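Local coordinates for protein ULam111 (Flavobacterium sp., PDB 5WUT) that probably hydrolyses beta-1,3-glucosidic bonds in laminarin, as a laminarinase of glycoside hydrolase family 16 built on a beta-jelly-roll fold, at residues K149-D154 against I179-F184; L122-K127 against T155-F160; L7-H12 against T20-F25; T73-K78 against N107-G112; C34-G37 against R41-Y44. One frame throughout, in Å; residues are numbered along the deposited sequence.

Contact 1 of 5, residues K149-D154 against I179-F184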
# COMPACT_ATOMS: atom_id res chain seq x y z
N LYS A 149 6.40 -11.86 0.84
CA LYS A 149 6.15 -10.72 1.70
C LYS A 149 4.73 -10.79 2.21
O LYS A 149 3.81 -11.00 1.43
CB LYS A 149 6.39 -9.41 0.96
CG LYS A 149 6.12 -8.16 1.79
CD LYS A 149 7.27 -7.87 2.74
CE LYS A 149 7.23 -6.42 3.22
NZ LYS A 149 6.17 -6.21 4.25
N ARG A 150 4.55 -10.61 3.51
CA ARG A 150 3.23 -10.50 4.12
C ARG A 150 2.92 -9.02 4.32
O ARG A 150 3.69 -8.29 4.97
CB ARG A 150 3.20 -11.24 5.46
CG ARG A 150 1.90 -11.16 6.24
CD ARG A 150 2.16 -11.55 7.70
NE ARG A 150 2.91 -12.80 7.78
CZ ARG A 150 2.36 -14.01 7.90
NH1 ARG A 150 1.04 -14.14 7.95
NH2 ARG A 150 3.13 -15.08 7.96
N THR A 151 1.80 -8.57 3.77
CA THR A 151 1.42 -7.17 3.85
C THR A 151 0.12 -7.02 4.62
O THR A 151 -0.89 -7.63 4.29
CB THR A 151 1.26 -6.55 2.44
OG1 THR A 151 2.50 -6.68 1.73
CG2 THR A 151 0.90 -5.07 2.54
N ARG A 152 0.17 -6.20 5.66
CA ARG A 152 -1.02 -5.92 6.45
C ARG A 152 -1.90 -4.87 5.81
O ARG A 152 -1.45 -3.77 5.48
CB ARG A 152 -0.64 -5.47 7.85
CG ARG A 152 -1.84 -5.02 8.64
CD ARG A 152 -1.48 -4.63 10.07
NE ARG A 152 -2.56 -3.87 10.68
CZ ARG A 152 -2.45 -3.23 11.84
NH1 ARG A 152 -1.31 -3.27 12.51
NH2 ARG A 152 -3.48 -2.55 12.32
N ILE A 153 -3.18 -5.19 5.66
CA ILE A 153 -4.17 -4.29 5.07
C ILE A 153 -5.49 -4.55 5.77
O ILE A 153 -6.18 -5.52 5.46
CB ILE A 153 -4.33 -4.52 3.53
CG1 ILE A 153 -2.96 -4.53 2.83
CG2 ILE A 153 -5.28 -3.50 2.94
CD1 ILE A 153 -3.00 -4.74 1.31
N ASP A 154 -5.85 -3.71 6.75
CA ASP A 154 -7.02 -4.03 7.57
C ASP A 154 -8.35 -3.95 6.82
O ASP A 154 -9.36 -4.46 7.30
CB ASP A 154 -7.08 -3.12 8.79
CG ASP A 154 -6.04 -3.46 9.82
OD1 ASP A 154 -5.28 -4.44 9.62
OD2 ASP A 154 -5.98 -2.76 10.85
N ILE A 179 -0.05 0.40 -4.52
CA ILE A 179 1.11 0.59 -3.63
C ILE A 179 2.13 -0.54 -3.79
O ILE A 179 1.80 -1.71 -3.68
CB ILE A 179 0.64 0.69 -2.18
CG1 ILE A 179 -0.23 1.94 -2.05
CG2 ILE A 179 1.84 0.73 -1.24
CD1 ILE A 179 -0.80 2.14 -0.69
N LEU A 180 3.38 -0.18 -4.09
CA LEU A 180 4.43 -1.19 -4.23
C LEU A 180 4.71 -1.83 -2.88
O LEU A 180 5.16 -1.15 -1.95
CB LEU A 180 5.70 -0.59 -4.80
CG LEU A 180 6.90 -1.53 -4.94
CD1 LEU A 180 6.58 -2.62 -5.92
CD2 LEU A 180 8.12 -0.73 -5.40
N VAL A 181 4.42 -3.13 -2.76
CA VAL A 181 4.55 -3.80 -1.46
C VAL A 181 5.74 -4.76 -1.37
O VAL A 181 6.16 -5.12 -0.27
CB VAL A 181 3.28 -4.57 -1.08
CG1 VAL A 181 2.12 -3.61 -0.95
CG2 VAL A 181 2.97 -5.68 -2.11
N TYR A 182 6.27 -5.17 -2.52
CA TYR A 182 7.33 -6.19 -2.55
C TYR A 182 8.05 -6.16 -3.89
O TYR A 182 7.42 -6.01 -4.94
CB TYR A 182 6.74 -7.59 -2.28
CG TYR A 182 7.73 -8.74 -2.40
CD1 TYR A 182 8.93 -8.74 -1.69
CD2 TYR A 182 7.44 -9.84 -3.19
CE1 TYR A 182 9.83 -9.79 -1.80
CE2 TYR A 182 8.33 -10.90 -3.30
CZ TYR A 182 9.51 -10.87 -2.61
OH TYR A 182 10.40 -11.92 -2.75
N THR A 183 9.37 -6.31 -3.84
CA THR A 183 10.18 -6.36 -5.05
C THR A 183 11.15 -7.54 -4.98
O THR A 183 11.83 -7.75 -3.97
CB THR A 183 10.99 -5.06 -5.25
OG1 THR A 183 10.10 -3.95 -5.43
CG2 THR A 183 11.90 -5.18 -6.45
N PHE A 184 11.21 -8.32 -6.05
CA PHE A 184 12.20 -9.39 -6.17
C PHE A 184 13.08 -9.03 -7.35
O PHE A 184 12.61 -8.88 -8.49
CB PHE A 184 11.51 -10.75 -6.35
CG PHE A 184 12.47 -11.92 -6.48
CD1 PHE A 184 13.37 -12.21 -5.47
CD2 PHE A 184 12.44 -12.73 -7.61
CE1 PHE A 184 14.25 -13.29 -5.58
CE2 PHE A 184 13.30 -13.81 -7.73
CZ PHE A 184 14.21 -14.09 -6.72
O HOH W 1 4.52 -5.02 2.38
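T151 and V181 pack through their branches: T151 OG1 lies 3.6 Å from V181 CB, and the methyls T151 CG2 and V181 CG1 meet at 4.0 Å, the two side chains crossing at about a right angle. Next to them the stem of K149 rests on Y182, with K149 CB 3.7 Å from Y182 CG. K149 holds its CG anti to the backbone N (chi1 179°) and then bends at chi2 and chi4, which carries NZ past V181 O to a water that it grips at 2.8 Å. That water also bonds T151 OG1 at 2.7 Å and donates to V181 O, tying together two strands that share no direct hydrogen bond. Further out, F174 meets the Y182 ring, and I179 of the second subunit packs on T151. The strands run antiparallel at 169°, each hydrogen-bonded to its own partner, 131-137 or 172-176. V181 and Y182 both face F174, forming a classic beta bulge where strand 179-184 pairs with strand 172-176, at the side of the jelly roll that meets the second subunit.

Contact 2 of 5, residues L122-K127 against T155-F160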
# COMPACT_ATOMS: atom_id res chain seq x y z
N LEU A 122 -2.38 -12.46 -6.08
CA LEU A 122 -3.40 -12.33 -5.05
C LEU A 122 -3.31 -13.60 -4.22
O LEU A 122 -3.52 -14.69 -4.74
CB LEU A 122 -4.80 -12.16 -5.65
CG LEU A 122 -6.04 -11.99 -4.74
CD1 LEU A 122 -7.19 -11.55 -5.61
CD2 LEU A 122 -6.45 -13.22 -3.92
N GLU A 123 -2.98 -13.47 -2.94
CA GLU A 123 -2.96 -14.61 -2.03
C GLU A 123 -3.50 -14.18 -0.69
O GLU A 123 -2.99 -13.23 -0.08
CB GLU A 123 -1.55 -15.17 -1.84
CG GLU A 123 -0.85 -15.57 -3.09
CD GLU A 123 -1.36 -16.88 -3.66
OE1 GLU A 123 -2.02 -17.66 -2.92
OE2 GLU A 123 -1.10 -17.13 -4.86
N TYR A 124 -4.52 -14.88 -0.21
CA TYR A 124 -5.17 -14.55 1.05
C TYR A 124 -5.60 -15.84 1.69
O TYR A 124 -6.11 -16.73 1.01
CB TYR A 124 -6.37 -13.64 0.80
CG TYR A 124 -7.27 -13.35 1.98
CD1 TYR A 124 -8.48 -14.02 2.13
CD2 TYR A 124 -6.94 -12.36 2.91
CE1 TYR A 124 -9.32 -13.74 3.20
CE2 TYR A 124 -7.78 -12.07 3.96
CZ TYR A 124 -8.97 -12.76 4.10
OH TYR A 124 -9.81 -12.48 5.15
N VAL A 125 -5.37 -15.98 2.99
CA VAL A 125 -5.93 -17.12 3.70
C VAL A 125 -6.84 -16.57 4.76
O VAL A 125 -6.43 -15.75 5.59
CB VAL A 125 -4.85 -18.06 4.28
CG1 VAL A 125 -4.14 -18.78 3.15
CG2 VAL A 125 -3.85 -17.31 5.15
N GLY A 126 -8.10 -17.00 4.73
CA GLY A 126 -9.10 -16.45 5.62
C GLY A 126 -8.80 -16.65 7.10
O GLY A 126 -9.37 -15.95 7.96
N LYS A 127 -7.94 -17.62 7.42
CA LYS A 127 -7.53 -17.85 8.80
C LYS A 127 -6.64 -16.73 9.33
O LYS A 127 -6.41 -16.63 10.54
CB LYS A 127 -6.80 -19.18 8.94
CG LYS A 127 -5.49 -19.26 8.18
CD LYS A 127 -4.73 -20.52 8.51
CE LYS A 127 -3.41 -20.58 7.78
NZ LYS A 127 -2.63 -21.82 8.08
N THR A 155 -8.34 -3.29 5.67
CA THR A 155 -9.54 -3.12 4.86
C THR A 155 -9.66 -4.14 3.73
O THR A 155 -10.56 -4.02 2.91
CB THR A 155 -9.57 -1.73 4.21
OG1 THR A 155 -8.35 -1.53 3.49
CG2 THR A 155 -9.72 -0.65 5.25
N ILE A 156 -8.77 -5.13 3.66
CA ILE A 156 -8.71 -5.94 2.44
C ILE A 156 -9.99 -6.76 2.19
O ILE A 156 -10.34 -7.03 1.04
CB ILE A 156 -7.47 -6.89 2.44
CG1 ILE A 156 -7.11 -7.32 1.01
CG2 ILE A 156 -7.67 -8.09 3.38
CD1 ILE A 156 -6.50 -6.20 0.15
N GLU A 157 -10.70 -7.11 3.25
CA GLU A 157 -11.94 -7.86 3.12
C GLU A 157 -13.11 -6.99 2.64
O GLU A 157 -14.18 -7.51 2.31
CB GLU A 157 -12.31 -8.52 4.45
CG GLU A 157 -11.41 -9.67 4.89
CD GLU A 157 -10.18 -9.21 5.66
OE1 GLU A 157 -10.06 -7.99 5.94
OE2 GLU A 157 -9.34 -10.08 6.00
N GLN A 158 -12.93 -5.67 2.64
CA GLN A 158 -14.01 -4.75 2.25
C GLN A 158 -13.93 -4.39 0.78
O GLN A 158 -12.95 -3.80 0.35
CB GLN A 158 -13.95 -3.45 3.08
CG GLN A 158 -14.08 -3.63 4.59
CD GLN A 158 -13.56 -2.42 5.36
OE1 GLN A 158 -13.74 -1.28 4.94
NE2 GLN A 158 -12.90 -2.68 6.49
N GLY A 159 -14.98 -4.72 0.03
CA GLY A 159 -15.07 -4.31 -1.36
C GLY A 159 -14.04 -4.94 -2.27
O GLY A 159 -13.43 -5.96 -1.93
N PHE A 160 -13.81 -4.30 -3.42
CA PHE A 160 -12.82 -4.76 -4.39
C PHE A 160 -11.47 -4.05 -4.19
O PHE A 160 -11.42 -2.88 -3.83
CB PHE A 160 -13.32 -4.52 -5.83
CG PHE A 160 -14.36 -5.51 -6.27
CD1 PHE A 160 -15.67 -5.39 -5.84
CD2 PHE A 160 -14.01 -6.58 -7.10
CE1 PHE A 160 -16.64 -6.32 -6.22
CE2 PHE A 160 -14.97 -7.52 -7.49
CZ PHE A 160 -16.29 -7.38 -7.05
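Y124 and E157 make the tight half of this contact. The phenol OH donates to E157 OE2 over a short 2.6 Å, using the anti lone pair of that oxygen, and the carboxylate meets the ring at its edge, with the two planes 69° apart. E157 CG also comes within 3.2 Å of Y124 OH. Its chain bends at chi2 (86°), which turns the acid back towards the ring. E157 OE2 takes a second bond from the backbone N of H130, so two donors hold the same oxygen and the carboxylate has little freedom to swing.

The tyrosine follows strand 118-123, whose E-x-D-x-x-E sequence pattern is consistent with the catalytic strand of family 16 jelly rolls; the acid belongs to a type I beta turn from T155 to Q158, closed by Q158 N to T155 O at 2.9 Å.

The apolar half is looser. I156 CG2 stands 4.0 Å from Y124 CE2, the two side chains sliding past each other in opposite directions, while L91 touches both of them. Beyond the acid the turn faces outward: Q158 is exposed to solvent and leaves Y124 alone, and T155 instead packs on N178 of the second subunit.

Contact 3 of 5, residues L7-H12 against T20-F25; sequences LVWEEH and TKNWNF
E11 OE2 is gripped by two donors, the indole N-H of W23 and a water. W23 NE1 reaches it at 2.8 Å with an N-H...O angle of 155°; the oxygen lies close to the indole plane, whereas the nitrogen comes to the anti side of the carboxylate, 21° out of its plane. E11 keeps CG anti to its N (chi1 171°) and bends at chi2, which brings the acid to the edge of the indole. The water, 2.7 Å from E11 OE2, accepts in turn from N22 ND2 at 2.8 Å. The other oxygen, E11 OE1, takes the backbone N of F13, and both carboxylate oxygens thus have protein partners.

A second water continues the chain of bonds, accepting from N22 ND2 and, at 3.0 Å, from W9 NE1. Direct touch between W9 and N22 is slighter: N22 ND2 sits 4.0 Å from W9 CZ2 at the ring edge, with amide and ring planes nearly perpendicular. The amide is fixed from its other end, because N22 OD1 accepts from K78 NZ.

W23 is buried, touching I204 on one strand and I231 on another. V8 and W9 both face V233, a classic beta bulge in strand 7-11. The acid-indole bond and the two waters thus link strand 7-11, an antiparallel partner of strand 224-234 in the jelly roll, to the loop that leads into strand 24-25.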
# COMPACT_ATOMS: atom_id res chain seq x y z
N LEU A 7 -2.48 -1.64 -23.56
CA LEU A 7 -3.27 -2.78 -23.11
C LEU A 7 -3.24 -3.83 -24.20
O LEU A 7 -3.73 -3.58 -25.30
CB LEU A 7 -4.70 -2.37 -22.78
CG LEU A 7 -5.61 -3.49 -22.27
CD1 LEU A 7 -5.15 -3.95 -20.90
CD2 LEU A 7 -7.05 -3.01 -22.22
N VAL A 8 -2.67 -5.00 -23.91
CA VAL A 8 -2.53 -6.03 -24.94
C VAL A 8 -3.61 -7.12 -24.85
O VAL A 8 -3.90 -7.77 -25.85
CB VAL A 8 -1.13 -6.69 -24.90
CG1 VAL A 8 -0.05 -5.63 -25.02
CG2 VAL A 8 -0.94 -7.52 -23.64
N TRP A 9 -4.18 -7.31 -23.66
CA TRP A 9 -5.26 -8.28 -23.47
C TRP A 9 -6.02 -7.97 -22.20
O TRP A 9 -5.43 -7.56 -21.21
CB TRP A 9 -4.74 -9.72 -23.41
CG TRP A 9 -5.85 -10.74 -23.27
CD1 TRP A 9 -6.81 -11.03 -24.21
CD2 TRP A 9 -6.12 -11.60 -22.15
NE1 TRP A 9 -7.66 -12.00 -23.73
CE2 TRP A 9 -7.25 -12.37 -22.48
CE3 TRP A 9 -5.51 -11.78 -20.90
CZ2 TRP A 9 -7.80 -13.32 -21.60
CZ3 TRP A 9 -6.05 -12.72 -20.03
CH2 TRP A 9 -7.18 -13.48 -20.38
N GLU A 10 -7.33 -8.15 -22.23
CA GLU A 10 -8.13 -8.04 -21.02
C GLU A 10 -9.20 -9.11 -21.01
O GLU A 10 -9.84 -9.39 -22.03
CB GLU A 10 -8.78 -6.66 -20.87
CG GLU A 10 -9.59 -6.53 -19.57
CD GLU A 10 -10.23 -5.17 -19.38
OE1 GLU A 10 -9.90 -4.26 -20.16
OE2 GLU A 10 -11.06 -5.03 -18.45
N GLU A 11 -9.37 -9.72 -19.84
CA GLU A 11 -10.53 -10.54 -19.54
C GLU A 11 -11.49 -9.70 -18.70
O GLU A 11 -11.21 -9.40 -17.53
CB GLU A 11 -10.13 -11.81 -18.79
CG GLU A 11 -11.30 -12.60 -18.26
CD GLU A 11 -12.23 -13.09 -19.37
OE1 GLU A 11 -13.22 -12.38 -19.66
OE2 GLU A 11 -11.97 -14.18 -19.92
N HIS A 12 -12.62 -9.32 -19.30
CA HIS A 12 -13.63 -8.48 -18.64
C HIS A 12 -14.65 -9.30 -17.85
O HIS A 12 -15.44 -8.75 -17.09
CB HIS A 12 -14.41 -7.63 -19.67
CG HIS A 12 -13.57 -6.69 -20.48
ND1 HIS A 12 -12.85 -7.09 -21.59
CD2 HIS A 12 -13.40 -5.35 -20.39
CE1 HIS A 12 -12.24 -6.05 -22.12
NE2 HIS A 12 -12.56 -4.98 -21.42
N THR A 20 -14.01 -20.59 -23.04
CA THR A 20 -13.09 -21.73 -23.00
C THR A 20 -12.06 -21.72 -24.13
O THR A 20 -11.19 -22.59 -24.19
CB THR A 20 -13.85 -23.08 -23.01
OG1 THR A 20 -14.75 -23.12 -24.12
CG2 THR A 20 -14.64 -23.23 -21.73
N LYS A 21 -12.12 -20.72 -25.00
CA LYS A 21 -11.04 -20.50 -25.95
C LYS A 21 -9.84 -19.88 -25.23
O LYS A 21 -8.71 -19.98 -25.70
CB LYS A 21 -11.49 -19.61 -27.10
CG LYS A 21 -12.58 -20.22 -27.95
CD LYS A 21 -12.11 -21.52 -28.59
CE LYS A 21 -13.16 -22.06 -29.55
NZ LYS A 21 -13.93 -20.96 -30.19
N ASN A 22 -10.11 -19.24 -24.10
CA ASN A 22 -9.05 -18.63 -23.31
C ASN A 22 -8.80 -19.33 -21.98
O ASN A 22 -7.71 -19.19 -21.41
CB ASN A 22 -9.36 -17.16 -23.06
CG ASN A 22 -9.26 -16.34 -24.33
OD1 ASN A 22 -8.56 -16.72 -25.27
ND2 ASN A 22 -9.95 -15.21 -24.36
N TRP A 23 -9.78 -20.10 -21.49
CA TRP A 23 -9.69 -20.73 -20.16
C TRP A 23 -9.84 -22.24 -20.18
O TRP A 23 -10.66 -22.79 -20.93
CB TRP A 23 -10.75 -20.16 -19.20
CG TRP A 23 -10.51 -18.71 -18.87
CD1 TRP A 23 -11.06 -17.62 -19.49
CD2 TRP A 23 -9.64 -18.20 -17.86
NE1 TRP A 23 -10.58 -16.46 -18.93
CE2 TRP A 23 -9.71 -16.79 -17.92
CE3 TRP A 23 -8.81 -18.80 -16.91
CZ2 TRP A 23 -8.97 -15.96 -17.07
CZ3 TRP A 23 -8.08 -17.98 -16.05
CH2 TRP A 23 -8.17 -16.58 -16.14
N ASN A 24 -9.07 -22.89 -19.32
CA ASN A 24 -9.23 -24.32 -19.04
C ASN A 24 -9.83 -24.48 -17.67
O ASN A 24 -9.62 -23.63 -16.79
CB ASN A 24 -7.90 -25.05 -19.04
CG ASN A 24 -7.08 -24.74 -20.25
OD1 ASN A 24 -7.41 -25.14 -21.36
ND2 ASN A 24 -5.98 -24.02 -20.05
N PHE A 25 -10.54 -25.58 -17.46
CA PHE A 25 -10.84 -26.01 -16.09
C PHE A 25 -9.81 -27.03 -15.63
O PHE A 25 -9.44 -27.95 -16.38
CB PHE A 25 -12.24 -26.64 -15.98
CG PHE A 25 -13.35 -25.67 -16.21
CD1 PHE A 25 -13.87 -24.92 -15.17
CD2 PHE A 25 -13.89 -25.52 -17.48
CE1 PHE A 25 -14.90 -24.03 -15.38
CE2 PHE A 25 -14.93 -24.64 -17.69
CZ PHE A 25 -15.43 -23.89 -16.65
O HOH W 2 -9.72 -12.65 -25.84
O HOH W 3 -11.78 -13.93 -22.61

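Contact 4 of 5, residues T73-K78 against N107-G112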
# COMPACT_ATOMS: atom_id res chain seq x y z
N THR A 73 -7.43 -22.01 -15.56
CA THR A 73 -6.14 -21.50 -16.03
C THR A 73 -6.22 -21.04 -17.46
O THR A 73 -7.15 -21.40 -18.18
CB THR A 73 -5.02 -22.55 -15.98
OG1 THR A 73 -5.13 -23.40 -17.14
CG2 THR A 73 -5.11 -23.38 -14.73
N THR A 74 -5.23 -20.27 -17.90
CA THR A 74 -5.15 -19.92 -19.32
C THR A 74 -4.03 -20.68 -20.03
O THR A 74 -3.59 -20.28 -21.10
CB THR A 74 -4.95 -18.41 -19.54
OG1 THR A 74 -3.67 -18.01 -19.02
CG2 THR A 74 -6.05 -17.62 -18.89
N GLN A 75 -3.58 -21.79 -19.44
CA GLN A 75 -2.47 -22.56 -20.00
C GLN A 75 -2.68 -22.91 -21.47
O GLN A 75 -3.70 -23.47 -21.83
CB GLN A 75 -2.25 -23.85 -19.21
CG GLN A 75 -1.00 -24.61 -19.65
CD GLN A 75 -0.77 -25.87 -18.82
OE1 GLN A 75 -1.64 -26.30 -18.06
NE2 GLN A 75 0.42 -26.45 -18.97
N GLY A 76 -1.69 -22.58 -22.30
CA GLY A 76 -1.73 -22.89 -23.72
C GLY A 76 -2.73 -22.08 -24.53
O GLY A 76 -2.91 -22.33 -25.72
N LYS A 77 -3.36 -21.10 -23.89
CA LYS A 77 -4.41 -20.29 -24.52
C LYS A 77 -4.18 -18.79 -24.46
O LYS A 77 -4.36 -18.09 -25.46
CB LYS A 77 -5.76 -20.62 -23.88
CG LYS A 77 -6.21 -22.03 -24.22
CD LYS A 77 -7.49 -22.40 -23.51
CE LYS A 77 -8.00 -23.72 -24.08
NZ LYS A 77 -9.25 -24.13 -23.37
N LYS A 78 -3.81 -18.29 -23.29
CA LYS A 78 -3.42 -16.89 -23.14
C LYS A 78 -2.18 -16.83 -22.26
O LYS A 78 -2.26 -17.02 -21.05
CB LYS A 78 -4.55 -16.05 -22.55
CG LYS A 78 -5.65 -15.67 -23.57
CD LYS A 78 -5.12 -14.64 -24.56
CE LYS A 78 -6.15 -14.32 -25.65
NZ LYS A 78 -6.28 -15.41 -26.65
N ASN A 107 6.69 -23.48 -19.54
CA ASN A 107 7.42 -24.74 -19.73
C ASN A 107 7.14 -25.80 -18.67
O ASN A 107 7.86 -26.79 -18.58
CB ASN A 107 8.93 -24.47 -19.81
CG ASN A 107 9.49 -23.88 -18.52
OD1 ASN A 107 8.76 -23.62 -17.57
ND2 ASN A 107 10.81 -23.69 -18.49
N ILE A 108 6.09 -25.62 -17.87
CA ILE A 108 5.79 -26.55 -16.79
C ILE A 108 5.62 -28.00 -17.29
O ILE A 108 5.95 -28.94 -16.57
CB ILE A 108 4.53 -26.11 -15.99
CG1 ILE A 108 4.33 -26.98 -14.74
CG2 ILE A 108 3.29 -26.12 -16.88
CD1 ILE A 108 3.21 -26.50 -13.83
N LYS A 109 5.14 -28.19 -18.51
CA LYS A 109 4.92 -29.57 -18.94
C LYS A 109 6.22 -30.26 -19.35
O LYS A 109 6.24 -31.48 -19.45
CB LYS A 109 3.92 -29.66 -20.09
CG LYS A 109 2.51 -29.21 -19.73
CD LYS A 109 1.51 -29.68 -20.79
CE LYS A 109 0.09 -29.67 -20.26
NZ LYS A 109 0.02 -29.81 -18.77
N THR A 110 7.30 -29.51 -19.55
CA THR A 110 8.59 -30.15 -19.81
C THR A 110 9.57 -30.10 -18.64
O THR A 110 10.39 -31.00 -18.48
CB THR A 110 9.27 -29.57 -21.06
OG1 THR A 110 9.57 -28.19 -20.86
CG2 THR A 110 8.37 -29.72 -22.27
N VAL A 111 9.50 -29.07 -17.79
CA VAL A 111 10.45 -29.00 -16.68
C VAL A 111 9.81 -29.20 -15.32
O VAL A 111 10.51 -29.42 -14.33
CB VAL A 111 11.22 -27.64 -16.67
CG1 VAL A 111 11.84 -27.36 -18.02
CG2 VAL A 111 10.30 -26.50 -16.24
N GLY A 112 8.48 -29.16 -15.26
CA GLY A 112 7.76 -29.34 -14.01
C GLY A 112 7.83 -28.14 -13.07
O GLY A 112 8.49 -27.15 -13.36
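Packing across the contact is carried by Q75 against I108 and K109. Q75 sends its side chain straight out, CG anti to the backbone N (chi1 -173°) and extended beyond, and its amide end reaches the helix: Q75 CD is 4.2 Å from K109 CE and 4.0 Å from K109 NZ. I108 CG2 meets the same amide end, while Y201 of strand 200-208 touches both Q75 and I108.

Hydrogen bonds shape each partner from within. T73 OG1 accepts from Q75 N at 3.2 Å, an ST turn at the base of the glutamine. T74 O takes both K77 N and K78 N, and T74 OG1 donates to K78 O at 2.7 Å in the carbonyl plane, closing the bend after Q75. On the other side N107 occupies the N-cap position of helix 108-111, and N107 O accepts from T110 N and V111 N.

With an alanine at Q75, the long arm that reaches the helix would be gone, and K109 would probably lose the amide its chain crosses, and the I108 methyl one of its neighbours.

As deposited, an amide crosses a lysine chain obliquely and meets an isoleucine methyl, a chemistry that implies a small surface attachment (109 Å² buried) between the short helix and the turn in strand 66-80.

Contact 5 of 5, residues C34-G37 against R41-Y44; sequences CGWG and RQLY
W36 and Y44 both set CG anti to the carbonyl carbon, at chi1 -62° and -75°, and these turns swing the two rings together. The edge of Y44 meets the face of W36 in a T-shaped pair, with planes 63° apart and centroids 4.8 Å apart. Y44 CD2 stands over the rim of the indole, 3.5 Å from W36 CE2. Q42 fills the neighbouring corner: its CG lies over one face of Y44, and Q42 NE2 comes 3.5 Å from W36 CD1 while bonding to E40 OE1.

The tryptophan sits between G35 and G37 in a weakly bonded helical turn of the wider pi type, just after the C31-C34 disulfide, and Y44 lies on strand 42-44, which runs parallel to strand 66-80 in the jelly roll. Replacing W36 by an alanine would probably uncover the edge of Y44 and leave G28 O without its indole donor.

Polar ends are secured from outside: W36 NE1 bonds to G28 O, Y44 OH to N205 ND2, and Q42 OE1 to I208 N.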
# COMPACT_ATOMS: atom_id res chain seq x y z
N CYS A 34 -2.70 -35.85 -5.36
CA CYS A 34 -3.97 -35.76 -4.63
C CYS A 34 -3.98 -34.61 -3.62
O CYS A 34 -3.04 -34.44 -2.85
CB CYS A 34 -4.26 -37.07 -3.90
SG CYS A 34 -4.28 -38.57 -4.95
N GLY A 35 -5.07 -33.84 -3.61
CA GLY A 35 -5.18 -32.69 -2.74
C GLY A 35 -4.45 -31.47 -3.28
O GLY A 35 -4.17 -30.52 -2.53
N TRP A 36 -4.11 -31.53 -4.57
CA TRP A 36 -3.48 -30.44 -5.30
C TRP A 36 -2.16 -29.94 -4.72
O TRP A 36 -1.80 -28.78 -4.90
CB TRP A 36 -4.48 -29.28 -5.43
CG TRP A 36 -5.68 -29.74 -6.20
CD1 TRP A 36 -6.85 -30.20 -5.70
CD2 TRP A 36 -5.79 -29.82 -7.63
NE1 TRP A 36 -7.71 -30.55 -6.72
CE2 TRP A 36 -7.08 -30.33 -7.92
CE3 TRP A 36 -4.94 -29.50 -8.69
CZ2 TRP A 36 -7.52 -30.52 -9.22
CZ3 TRP A 36 -5.38 -29.70 -9.98
CH2 TRP A 36 -6.66 -30.21 -10.24
N GLY A 37 -1.41 -30.84 -4.09
CA GLY A 37 -0.07 -30.50 -3.65
C GLY A 37 -0.04 -29.97 -2.23
O GLY A 37 1.03 -29.82 -1.65
N ARG A 41 -9.02 -29.96 0.68
CA ARG A 41 -10.30 -30.66 0.81
C ARG A 41 -11.18 -30.68 -0.46
O ARG A 41 -11.95 -31.62 -0.66
CB ARG A 41 -11.13 -30.07 1.95
CG ARG A 41 -10.44 -30.12 3.32
CD ARG A 41 -11.42 -29.82 4.43
NE ARG A 41 -10.72 -29.65 5.70
CZ ARG A 41 -11.32 -29.56 6.88
NH1 ARG A 41 -12.65 -29.67 6.99
NH2 ARG A 41 -10.59 -29.39 7.98
N GLN A 42 -11.08 -29.65 -1.30
CA GLN A 42 -12.07 -29.49 -2.37
C GLN A 42 -11.87 -30.37 -3.59
O GLN A 42 -10.74 -30.72 -3.95
CB GLN A 42 -12.11 -28.02 -2.82
CG GLN A 42 -10.98 -27.62 -3.77
CD GLN A 42 -9.62 -27.55 -3.09
OE1 GLN A 42 -9.54 -27.30 -1.89
NE2 GLN A 42 -8.56 -27.75 -3.86
N LEU A 43 -12.99 -30.73 -4.21
CA LEU A 43 -12.99 -31.17 -5.59
C LEU A 43 -13.29 -29.95 -6.43
O LEU A 43 -14.21 -29.19 -6.13
CB LEU A 43 -14.03 -32.25 -5.87
CG LEU A 43 -13.92 -33.57 -5.13
CD1 LEU A 43 -14.95 -34.53 -5.71
CD2 LEU A 43 -12.53 -34.12 -5.26
N TYR A 44 -12.52 -29.75 -7.48
CA TYR A 44 -12.78 -28.65 -8.39
C TYR A 44 -13.77 -29.11 -9.46
O TYR A 44 -13.70 -30.25 -9.93
CB TYR A 44 -11.48 -28.15 -9.00
CG TYR A 44 -10.63 -27.33 -8.06
CD1 TYR A 44 -11.14 -26.23 -7.42
CD2 TYR A 44 -9.29 -27.65 -7.85
CE1 TYR A 44 -10.36 -25.45 -6.58
CE2 TYR A 44 -8.50 -26.88 -7.01
CZ TYR A 44 -9.04 -25.78 -6.39
OH TYR A 44 -8.26 -25.00 -5.56

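Along the chain contact 3 closes first, then contact 5, then contact 4; contacts 2 and 1 come last and cross, their segments alternating. Contacts 3 and 4 touch directly, with centres 15 Å apart, because strands 24-25 and 66-80 are neighbours; T20 O and K77 NZ lie 2.6 Å apart, a probable hydrogen bond. Strand 42-44 of contact 5 is another neighbour of 66-80, about 19 Å between centres from contact 4. Contacts 1 and 2 adjoin at residues 154-155, their centres about 13 Å apart, and both lie across the chain's centre from contact 4. The contacts thus form two groups in the jelly roll: 3, 4 and 5 share strand 66-80 or its neighbours, and 1 and 2 meet at the loop after strand 148-152.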